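Local coordinates for IPT/TIG domain-containing protein BACOVA_02650 (Bacteroides ovatus, PDB 5E7G) that binds xyloglucan at the surface of the bacterial cell, probably before the polysaccharide is carried into the periplasm for degradation, at residues T28-V33 against L64-E69; G81-E86 against Y94-L99; S100-I105 against Y184-V189; A132-T137 against G144-D149. All blocks are in the same frame, centred on the assembly; numbering follows the deposited sequence.

Contact 1 of 4, residues T28-V33 against L64-E69; sequences TMIVVV and LTVPNE. With SO4 (sulfate ion), chain F.
Ile30 and Leu64 lie side by side on the buried face of an antiparallel strand pair and point the same way. CD2 of Leu64 rests against CG1 of Ile30 at 3.8 Å and also meets CG2 of Val32, at 3.9 Å, so one leucine methyl fills the notch between two side chains of the facing strand. CG1 of Ile30 stands between its backbone N and carbonyl carbon (chi1 59°), which brings CD1 over to CG2 of Val66. The Ile30 N-H points at Leu64 O almost along the C=O axis (2.9 Å), and Leu64 N returns a longer bond to Ile30 O. These strands, 29-35 and 61-65, belong to the three-stranded sheet of the first IPT/TIG domain, an immunoglobulin-like beta-sandwich; Ile83 of strand 82-86 packs on Ile30 and Val32 from the other sheet. With alanine in place of Ile30, a gap would probably open between Leu64 and Val66, and the Leu64 methyl would lose much of its support. On the opposite, exposed face, the non-hydrogen-bonded pair Met29 and Thr65 meets through CB of Met29 and CG2 of Thr65, 4.0 Å apart. Beyond the strand, Val66 N bonds to Thr28 O, and Asn68 grips O4 of a sulfate, probably from the crystallisation liquor, through both N and ND2, while Glu69 N bonds to O1.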
# COMPACT_ATOMS: atom_id res chain seq x y z
N THR A 28 -39.92 -11.58 -8.56
CA THR A 28 -41.09 -10.83 -8.13
C THR A 28 -42.36 -11.30 -8.82
O THR A 28 -42.32 -11.82 -9.94
CB THR A 28 -40.93 -9.32 -8.38
OG1 THR A 28 -41.03 -9.05 -9.78
CG2 THR A 28 -39.60 -8.81 -7.85
N MET A 29 -43.49 -11.13 -8.15
CA MET A 29 -44.80 -11.51 -8.66
C MET A 29 -45.33 -10.46 -9.63
O MET A 29 -45.15 -9.27 -9.40
CB MET A 29 -45.78 -11.71 -7.50
CG MET A 29 -47.25 -11.84 -7.90
SD MET A 29 -48.34 -12.05 -6.46
CE MET A 29 -47.68 -13.55 -5.75
N ILE A 30 -45.99 -10.91 -10.69
CA ILE A 30 -46.64 -9.99 -11.62
C ILE A 30 -48.07 -10.42 -11.89
O ILE A 30 -48.44 -11.58 -11.67
CB ILE A 30 -45.87 -9.88 -12.96
CG1 ILE A 30 -45.76 -11.24 -13.65
CG2 ILE A 30 -44.48 -9.26 -12.73
CD1 ILE A 30 -45.20 -11.19 -15.07
N VAL A 31 -48.87 -9.48 -12.37
CA VAL A 31 -50.23 -9.74 -12.80
C VAL A 31 -50.37 -9.32 -14.24
O VAL A 31 -50.21 -8.15 -14.57
CB VAL A 31 -51.27 -8.97 -11.95
CG1 VAL A 31 -52.68 -9.17 -12.52
CG2 VAL A 31 -51.21 -9.42 -10.51
N VAL A 32 -50.69 -10.28 -15.10
CA VAL A 32 -50.94 -10.00 -16.51
C VAL A 32 -52.42 -9.74 -16.69
O VAL A 32 -53.24 -10.62 -16.43
CB VAL A 32 -50.48 -11.15 -17.43
CG1 VAL A 32 -50.64 -10.75 -18.90
CG2 VAL A 32 -49.03 -11.53 -17.12
N VAL A 33 -52.76 -8.53 -17.11
CA VAL A 33 -54.15 -8.13 -17.32
C VAL A 33 -54.49 -8.01 -18.80
O VAL A 33 -53.75 -7.39 -19.57
CB VAL A 33 -54.46 -6.80 -16.62
CG1 VAL A 33 -55.91 -6.37 -16.86
CG2 VAL A 33 -54.19 -6.91 -15.12
N LEU A 64 -48.45 -14.85 -11.92
CA LEU A 64 -47.30 -15.74 -11.87
C LEU A 64 -46.14 -14.97 -11.28
O LEU A 64 -46.25 -13.77 -11.01
CB LEU A 64 -46.94 -16.28 -13.26
CG LEU A 64 -46.41 -15.27 -14.29
CD1 LEU A 64 -45.67 -15.99 -15.41
CD2 LEU A 64 -47.54 -14.41 -14.87
N THR A 65 -45.02 -15.66 -11.07
CA THR A 65 -43.81 -15.02 -10.58
C THR A 65 -42.67 -15.23 -11.57
O THR A 65 -42.43 -16.35 -12.04
CB THR A 65 -43.40 -15.56 -9.18
OG1 THR A 65 -42.97 -16.92 -9.29
CG2 THR A 65 -44.57 -15.47 -8.20
N VAL A 66 -41.99 -14.14 -11.91
CA VAL A 66 -40.84 -14.20 -12.80
C VAL A 66 -39.75 -15.06 -12.15
O VAL A 66 -39.28 -14.72 -11.06
CB VAL A 66 -40.29 -12.80 -13.10
CG1 VAL A 66 -39.11 -12.89 -14.08
CG2 VAL A 66 -41.39 -11.90 -13.64
N PRO A 67 -39.36 -16.18 -12.78
CA PRO A 67 -38.35 -17.05 -12.18
C PRO A 67 -37.04 -16.33 -11.85
O PRO A 67 -36.59 -15.47 -12.61
CB PRO A 67 -38.11 -18.12 -13.26
CG PRO A 67 -39.37 -18.15 -14.04
CD PRO A 67 -39.87 -16.73 -14.05
N ASN A 68 -36.44 -16.70 -10.72
CA ASN A 68 -35.17 -16.12 -10.30
C ASN A 68 -34.04 -16.46 -11.25
O ASN A 68 -33.23 -15.60 -11.58
CB ASN A 68 -34.80 -16.60 -8.89
CG ASN A 68 -35.54 -15.84 -7.81
OD1 ASN A 68 -35.16 -14.72 -7.48
ND2 ASN A 68 -36.59 -16.45 -7.28
N GLU A 69 -34.00 -17.71 -11.68
CA GLU A 69 -32.92 -18.20 -12.52
C GLU A 69 -33.18 -17.98 -14.01
O GLU A 69 -32.50 -18.56 -14.86
CB GLU A 69 -32.68 -19.69 -12.25
CG GLU A 69 -32.49 -20.02 -10.77
CD GLU A 69 -31.36 -19.22 -10.13
OE1 GLU A 69 -30.37 -18.91 -10.83
OE2 GLU A 69 -31.46 -18.90 -8.92
S SO4 F . -37.06 -20.03 -9.55
O1 SO4 F . -36.18 -19.60 -10.64
O2 SO4 F . -38.18 -20.77 -10.11
O3 SO4 F . -36.29 -20.89 -8.65
O4 SO4 F . -37.60 -18.89 -8.80

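Contact 2 of 4, residues G81-E86 against Y94-L99; sequences GEIRIE and YNMHVL
The beta hairpin of strands 82-86 and 91-95 forms one margin of a four-stranded antiparallel sheet, and here its open end runs on into the short strand 97-98. Ile83 and Tyr94 make a hydrogen-bonded pair: Ile83 N gives to Tyr94 O at 2.9 Å, and Tyr94 N gives back to Ile83 O at 3.0 Å. One step further, Met96 N reaches Gly81 O at 3.1 Å, but from above the carbonyl plane, 37° out of it, as the chain leaves the regular pairing. On the buried face, CG2 of Ile83 sits over the Tyr94 backbone, 3.4 Å from Tyr94 O, and also touches CB of the tyrosine. The Tyr94 ring itself leads away from Ile83, because CG is anti to the backbone N (chi1 -175°). Met96 comes in beside the isoleucine: its chain bends at the last torsion, and SD meets CB of Ile83 at 4.0 Å. The other face carries the non-hydrogen-bonded pair Glu82 and Asn95, whose side chains cross at a slant; OD1 of Asn95 approaches CB of Glu82 at 3.6 Å, and the carboxylate and amide planes differ by 31°. Further along the same strand, NE of Arg84 makes a long, weak salt bridge in the guanidinium plane to OE2 of Glu86. Strand 42-45 pairs with the far edge of strand 82-86, and Ile83 and Tyr94 turn inward onto Ile9 of strand 5-10 in the facing sheet, with Ile30 of strand 29-35 touching both Ile83 and Met96.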
# COMPACT_ATOMS: atom_id res chain seq x y z
N GLY A 81 -37.38 -9.74 -25.32
CA GLY A 81 -37.82 -9.27 -24.02
C GLY A 81 -39.32 -9.10 -23.94
O GLY A 81 -39.83 -7.97 -23.89
N GLU A 82 -40.04 -10.22 -23.91
CA GLU A 82 -41.49 -10.20 -23.86
C GLU A 82 -42.02 -11.38 -23.05
O GLU A 82 -41.35 -12.40 -22.91
CB GLU A 82 -42.09 -10.24 -25.27
CG GLU A 82 -42.06 -11.63 -25.93
CD GLU A 82 -42.57 -11.63 -27.36
OE1 GLU A 82 -42.89 -10.54 -27.89
OE2 GLU A 82 -42.64 -12.73 -27.96
N ILE A 83 -43.23 -11.22 -22.53
CA ILE A 83 -43.97 -12.34 -21.98
C ILE A 83 -44.91 -12.83 -23.08
O ILE A 83 -45.57 -12.03 -23.74
CB ILE A 83 -44.73 -11.96 -20.70
CG1 ILE A 83 -45.46 -13.17 -20.13
CG2 ILE A 83 -45.70 -10.80 -20.94
CD1 ILE A 83 -45.97 -12.96 -18.72
N ARG A 84 -44.94 -14.14 -23.29
CA ARG A 84 -45.76 -14.74 -24.34
C ARG A 84 -46.76 -15.71 -23.71
O ARG A 84 -46.40 -16.56 -22.90
CB ARG A 84 -44.88 -15.47 -25.37
CG ARG A 84 -45.64 -16.29 -26.41
CD ARG A 84 -44.67 -17.11 -27.25
NE ARG A 84 -45.32 -17.80 -28.37
CZ ARG A 84 -45.41 -17.32 -29.60
NH1 ARG A 84 -44.92 -16.12 -29.90
NH2 ARG A 84 -46.01 -18.04 -30.54
N ILE A 85 -48.03 -15.55 -24.08
CA ILE A 85 -49.09 -16.42 -23.58
C ILE A 85 -49.73 -17.19 -24.73
O ILE A 85 -50.05 -16.62 -25.77
CB ILE A 85 -50.16 -15.60 -22.82
CG1 ILE A 85 -49.57 -15.13 -21.49
CG2 ILE A 85 -51.41 -16.44 -22.56
CD1 ILE A 85 -50.47 -14.19 -20.71
N GLU A 86 -49.90 -18.49 -24.51
CA GLU A 86 -50.59 -19.36 -25.46
C GLU A 86 -51.85 -19.94 -24.83
O GLU A 86 -51.80 -20.59 -23.78
CB GLU A 86 -49.67 -20.50 -25.93
CG GLU A 86 -48.53 -20.06 -26.85
CD GLU A 86 -47.60 -21.21 -27.19
OE1 GLU A 86 -47.80 -22.33 -26.66
OE2 GLU A 86 -46.65 -20.99 -27.98
N TYR A 94 -46.54 -9.40 -24.91
CA TYR A 94 -46.43 -8.05 -24.37
C TYR A 94 -45.00 -7.82 -23.91
O TYR A 94 -44.42 -8.65 -23.21
CB TYR A 94 -47.43 -7.87 -23.22
CG TYR A 94 -47.50 -6.47 -22.66
CD1 TYR A 94 -48.23 -5.48 -23.30
CD2 TYR A 94 -46.85 -6.14 -21.48
CE1 TYR A 94 -48.31 -4.20 -22.78
CE2 TYR A 94 -46.93 -4.86 -20.95
CZ TYR A 94 -47.65 -3.90 -21.60
OH TYR A 94 -47.72 -2.63 -21.07
N ASN A 95 -44.42 -6.69 -24.30
CA ASN A 95 -43.03 -6.41 -23.96
C ASN A 95 -42.85 -6.05 -22.50
O ASN A 95 -43.63 -5.29 -21.94
CB ASN A 95 -42.47 -5.29 -24.83
CG ASN A 95 -42.34 -5.70 -26.28
OD1 ASN A 95 -42.46 -6.88 -26.62
ND2 ASN A 95 -42.07 -4.73 -27.14
N MET A 96 -41.82 -6.63 -21.89
CA MET A 96 -41.49 -6.33 -20.50
C MET A 96 -40.00 -6.61 -20.29
O MET A 96 -39.43 -7.50 -20.93
CB MET A 96 -42.34 -7.16 -19.53
CG MET A 96 -41.91 -8.61 -19.39
SD MET A 96 -42.86 -9.55 -18.18
CE MET A 96 -42.60 -8.59 -16.70
N HIS A 97 -39.39 -5.86 -19.38
CA HIS A 97 -37.94 -5.91 -19.19
C HIS A 97 -37.57 -6.47 -17.83
O HIS A 97 -37.77 -5.82 -16.81
CB HIS A 97 -37.35 -4.51 -19.35
CG HIS A 97 -35.86 -4.50 -19.41
ND1 HIS A 97 -35.07 -4.70 -18.30
CD2 HIS A 97 -35.01 -4.31 -20.45
CE1 HIS A 97 -33.80 -4.63 -18.65
NE2 HIS A 97 -33.74 -4.40 -19.95
N VAL A 98 -37.04 -7.69 -17.82
CA VAL A 98 -36.54 -8.29 -16.59
C VAL A 98 -35.14 -7.74 -16.32
O VAL A 98 -34.22 -7.92 -17.12
CB VAL A 98 -36.52 -9.83 -16.66
CG1 VAL A 98 -36.14 -10.41 -15.31
CG2 VAL A 98 -37.87 -10.37 -17.10
N LEU A 99 -34.99 -7.07 -15.18
CA LEU A 99 -33.78 -6.29 -14.87
C LEU A 99 -32.57 -7.15 -14.54
O LEU A 99 -32.65 -8.07 -13.73
CB LEU A 99 -34.05 -5.36 -13.69
CG LEU A 99 -35.11 -4.28 -13.90
CD1 LEU A 99 -35.47 -3.64 -12.58
CD2 LEU A 99 -34.61 -3.24 -14.89

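Contact 3 of 4, residues S100-I105 against Y184-V189; sequences SPAPYI and YTSSAV
Residues 100-105 and 185-189 run almost parallel, 3° apart end to end, with CA atoms 5.7 Å apart at Ala102 and Thr185 and 5.1 Å at Tyr104 and Ala188. They meet without a backbone-to-backbone hydrogen bond, where the chain enters the beta-sandwich of the second IPT/TIG domain: strands 104-109 and 187-193 are outermost strands of its two different sheets, and side chains fill the seam between them. CB of Ala188 points at the first segment and is received by Pro103 O on one hand and CG1 of Ile105, at 3.7 Å, on the other. CD1 of Ile105 extends past that methyl to lie over the Ala188 carbonyl. Nearer the entry, the Pro103 ring sets CD against OG of Ser186, and CB of Ala102 touches the same hydroxyl oxygen at 3.4 Å. Thr185 carries the polar end. Its OG1 donates to Ser100 O at 2.8 Å from above the carbonyl plane, while a water bound to Ser100 N donates to OG1, so the hydroxyl meets both backbone polar atoms of Ser100, one directly. A valine in place of Thr185 would probably leave Ser100 O without this donor and the water without its acceptor. Since CG2 lies opposite the backbone N across the CA–CB bond, the Thr185 methyl faces the first segment as well, with Ala102 CA 4.0 Å from CG2.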
# COMPACT_ATOMS: atom_id res chain seq x y z
N SER A 100 -31.44 -6.81 -15.16
CA SER A 100 -30.17 -7.43 -14.81
C SER A 100 -29.63 -6.82 -13.52
O SER A 100 -30.04 -5.73 -13.13
CB SER A 100 -29.17 -7.26 -15.95
OG SER A 100 -29.55 -8.01 -17.07
N PRO A 101 -28.70 -7.53 -12.86
CA PRO A 101 -28.08 -6.97 -11.64
C PRO A 101 -27.31 -5.68 -11.92
O PRO A 101 -26.80 -5.48 -13.03
CB PRO A 101 -27.13 -8.09 -11.19
CG PRO A 101 -27.55 -9.32 -11.94
CD PRO A 101 -28.14 -8.84 -13.22
N ALA A 102 -27.22 -4.81 -10.92
CA ALA A 102 -26.57 -3.51 -11.08
C ALA A 102 -25.06 -3.66 -11.33
O ALA A 102 -24.42 -4.53 -10.73
CB ALA A 102 -26.81 -2.66 -9.86
N PRO A 103 -24.49 -2.81 -12.19
CA PRO A 103 -23.05 -2.85 -12.46
C PRO A 103 -22.24 -2.33 -11.28
O PRO A 103 -22.74 -1.54 -10.49
CB PRO A 103 -22.90 -1.94 -13.67
CG PRO A 103 -23.99 -0.94 -13.50
CD PRO A 103 -25.14 -1.70 -12.92
N TYR A 104 -20.99 -2.78 -11.17
CA TYR A 104 -20.06 -2.23 -10.20
C TYR A 104 -18.69 -2.15 -10.85
O TYR A 104 -18.41 -2.89 -11.79
CB TYR A 104 -20.00 -3.07 -8.92
CG TYR A 104 -19.41 -4.45 -9.10
CD1 TYR A 104 -18.04 -4.66 -8.98
CD2 TYR A 104 -20.22 -5.54 -9.38
CE1 TYR A 104 -17.49 -5.92 -9.15
CE2 TYR A 104 -19.68 -6.81 -9.55
CZ TYR A 104 -18.32 -6.99 -9.43
OH TYR A 104 -17.78 -8.25 -9.60
N ILE A 105 -17.86 -1.24 -10.35
CA ILE A 105 -16.49 -1.09 -10.82
C ILE A 105 -15.53 -1.33 -9.66
O ILE A 105 -15.63 -0.71 -8.61
CB ILE A 105 -16.22 0.31 -11.42
CG1 ILE A 105 -17.15 0.55 -12.61
CG2 ILE A 105 -14.76 0.43 -11.85
CD1 ILE A 105 -17.18 2.00 -13.07
N TYR A 184 -28.47 0.12 -18.18
CA TYR A 184 -29.93 0.20 -18.12
C TYR A 184 -30.42 0.18 -16.67
O TYR A 184 -31.24 1.01 -16.28
CB TYR A 184 -30.55 -0.96 -18.90
CG TYR A 184 -32.06 -0.94 -19.01
CD1 TYR A 184 -32.86 -1.33 -17.94
CD2 TYR A 184 -32.68 -0.54 -20.19
CE1 TYR A 184 -34.24 -1.32 -18.04
CE2 TYR A 184 -34.06 -0.53 -20.30
CZ TYR A 184 -34.83 -0.92 -19.22
OH TYR A 184 -36.21 -0.90 -19.32
N THR A 185 -29.90 -0.76 -15.89
CA THR A 185 -30.34 -0.94 -14.50
C THR A 185 -29.94 0.24 -13.63
O THR A 185 -30.74 0.72 -12.83
CB THR A 185 -29.76 -2.24 -13.89
OG1 THR A 185 -30.24 -3.37 -14.63
CG2 THR A 185 -30.16 -2.40 -12.43
N SER A 186 -28.71 0.70 -13.81
CA SER A 186 -28.16 1.81 -13.02
C SER A 186 -26.76 2.16 -13.55
O SER A 186 -26.35 1.68 -14.61
CB SER A 186 -28.09 1.45 -11.54
OG SER A 186 -27.25 0.33 -11.33
N SER A 187 -26.04 3.00 -12.82
CA SER A 187 -24.71 3.43 -13.22
C SER A 187 -23.68 3.09 -12.15
O SER A 187 -23.99 3.08 -10.96
CB SER A 187 -24.70 4.92 -13.49
OG SER A 187 -25.71 5.25 -14.42
N ALA A 188 -22.45 2.81 -12.59
CA ALA A 188 -21.35 2.53 -11.67
C ALA A 188 -20.30 3.62 -11.78
O ALA A 188 -20.06 4.15 -12.87
CB ALA A 188 -20.75 1.17 -11.95
N VAL A 189 -19.67 3.94 -10.65
CA VAL A 189 -18.74 5.06 -10.57
C VAL A 189 -17.45 4.65 -9.88
O VAL A 189 -17.46 3.86 -8.94
CB VAL A 189 -19.37 6.25 -9.79
CG1 VAL A 189 -18.44 7.46 -9.81
CG2 VAL A 189 -20.72 6.61 -10.38
O HOH W 1 -31.38 -4.44 -16.63

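Contact 4 of 4, residues A132-T137 against G144-D149; sequences AVYLST and GTRPVD
Strand residues 132-136 and the irregular residues 146-149 run 54° apart, their closest CA atoms, those of Ser136 and Asp149, being 6.6 Å from each other. The second segment is part of the loop that leaves strand 130-136 of the second IPT/TIG sandwich and returns as strand 151-152 along its edge. Tyr134 and Arg146 are the main pair. The arginine chain stretches out from CG to NE across the phenol ring, its guanidinium only 14° from the ring plane, and CD2 of Tyr134 lies 3.7 Å above the guanidinium, offset toward its rim. NE is 3.9 Å from CE2 of Tyr134, and CB of Ala132 borders the two terminal nitrogens. Salt bridges from NH1 to Glu182 and from NH2 to Glu152 hold the guanidinium in place. Pro147 follows on, with CD 3.5 Å from OH of Tyr134; that hydroxyl is buried here and has no polar partner in the model. Ser136 OG, anti to its own N (chi1 -177°), faces the loop, lying near the backbone O of Glu138 as well as Asp149 O at 3.2 Å, and the Pro147 ring closes over it with CG 3.4 Å from Ser136 OG.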
# COMPACT_ATOMS: atom_id res chain seq x y z
N ALA A 132 -23.80 4.06 -22.04
CA ALA A 132 -22.77 5.08 -22.24
C ALA A 132 -21.62 4.93 -21.25
O ALA A 132 -21.77 4.30 -20.19
CB ALA A 132 -23.38 6.46 -22.13
N VAL A 133 -20.48 5.50 -21.60
CA VAL A 133 -19.35 5.60 -20.68
C VAL A 133 -18.76 7.01 -20.76
O VAL A 133 -18.49 7.50 -21.85
CB VAL A 133 -18.24 4.58 -21.00
CG1 VAL A 133 -17.18 4.60 -19.91
CG2 VAL A 133 -18.83 3.18 -21.14
N TYR A 134 -18.58 7.64 -19.60
CA TYR A 134 -18.09 9.02 -19.57
C TYR A 134 -17.21 9.33 -18.36
O TYR A 134 -17.29 8.67 -17.32
CB TYR A 134 -19.28 9.99 -19.61
CG TYR A 134 -20.18 9.99 -18.39
CD1 TYR A 134 -19.87 10.73 -17.26
CD2 TYR A 134 -21.37 9.27 -18.39
CE1 TYR A 134 -20.70 10.74 -16.16
CE2 TYR A 134 -22.21 9.28 -17.29
CZ TYR A 134 -21.87 10.01 -16.18
OH TYR A 134 -22.70 10.03 -15.08
N LEU A 135 -16.36 10.34 -18.54
CA LEU A 135 -15.56 10.90 -17.46
C LEU A 135 -16.22 12.18 -16.98
O LEU A 135 -16.82 12.90 -17.78
CB LEU A 135 -14.14 11.19 -17.94
CG LEU A 135 -13.38 10.01 -18.55
CD1 LEU A 135 -12.08 10.50 -19.16
CD2 LEU A 135 -13.12 8.96 -17.48
N SER A 136 -16.12 12.47 -15.69
CA SER A 136 -16.71 13.68 -15.14
C SER A 136 -15.95 14.18 -13.92
O SER A 136 -15.39 13.39 -13.16
CB SER A 136 -18.18 13.44 -14.77
OG SER A 136 -18.79 14.63 -14.30
N THR A 137 -15.95 15.49 -13.73
CA THR A 137 -15.25 16.12 -12.62
C THR A 137 -15.98 15.87 -11.30
O THR A 137 -15.38 15.96 -10.23
CB THR A 137 -15.11 17.63 -12.83
OG1 THR A 137 -16.41 18.23 -12.86
CG2 THR A 137 -14.38 17.93 -14.14
N GLY A 144 -29.07 8.50 -10.87
CA GLY A 144 -28.37 8.23 -12.10
C GLY A 144 -28.28 9.51 -12.91
O GLY A 144 -27.67 9.51 -13.98
N THR A 145 -28.88 10.59 -12.40
CA THR A 145 -28.83 11.88 -13.07
C THR A 145 -27.38 12.28 -13.27
O THR A 145 -26.54 12.16 -12.36
CB THR A 145 -29.57 13.00 -12.31
OG1 THR A 145 -30.87 12.53 -11.91
CG2 THR A 145 -29.71 14.24 -13.18
N ARG A 146 -27.10 12.79 -14.45
CA ARG A 146 -25.77 12.82 -15.01
C ARG A 146 -25.23 14.25 -14.98
O ARG A 146 -25.92 15.18 -15.40
CB ARG A 146 -25.88 12.24 -16.41
CG ARG A 146 -24.76 12.39 -17.40
CD ARG A 146 -25.23 11.61 -18.61
NE ARG A 146 -24.29 11.47 -19.71
CZ ARG A 146 -24.41 10.56 -20.67
NH1 ARG A 146 -25.42 9.69 -20.64
NH2 ARG A 146 -23.51 10.49 -21.65
N PRO A 147 -24.00 14.44 -14.46
CA PRO A 147 -23.54 15.81 -14.17
C PRO A 147 -23.58 16.75 -15.37
O PRO A 147 -23.65 16.30 -16.52
CB PRO A 147 -22.09 15.61 -13.70
CG PRO A 147 -22.00 14.18 -13.31
CD PRO A 147 -22.93 13.46 -14.23
N VAL A 148 -23.52 18.05 -15.08
CA VAL A 148 -23.63 19.08 -16.11
C VAL A 148 -22.61 18.89 -17.23
O VAL A 148 -22.96 18.92 -18.41
CB VAL A 148 -23.46 20.50 -15.49
CG1 VAL A 148 -24.65 20.83 -14.60
CG2 VAL A 148 -22.14 20.61 -14.70
N ASP A 149 -21.35 18.66 -16.86
CA ASP A 149 -20.26 18.53 -17.82
C ASP A 149 -19.65 17.14 -17.77
O ASP A 149 -19.29 16.65 -16.70
CB ASP A 149 -19.18 19.58 -17.56
CG ASP A 149 -19.65 20.99 -17.87
OD1 ASP A 149 -19.94 21.74 -16.91
OD2 ASP A 149 -19.74 21.34 -19.07

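Overall arrangement
Contacts 1 and 2 face each other across the core of the first domain, centres 10 Å apart: CG2 of Val32 packs on CD1 of Ile83 at 3.7 Å, and CD1 of Ile30 on CE of Met96. Contact 2 passes the chain to contact 3, about 22 Å away between centres, where the His97 ring stacks on Tyr184 and bridges the first two domains. Contacts 3 and 4 both reach the sheet that holds strands 130-136 and 187-193; their centres lie 14 Å apart but they do not touch. All four lie in the first two IPT/TIG domains, whereas the glycan pocket, with Trp297, Trp331 and Tyr433, belongs to the C-terminal xyloglucan-binding domain.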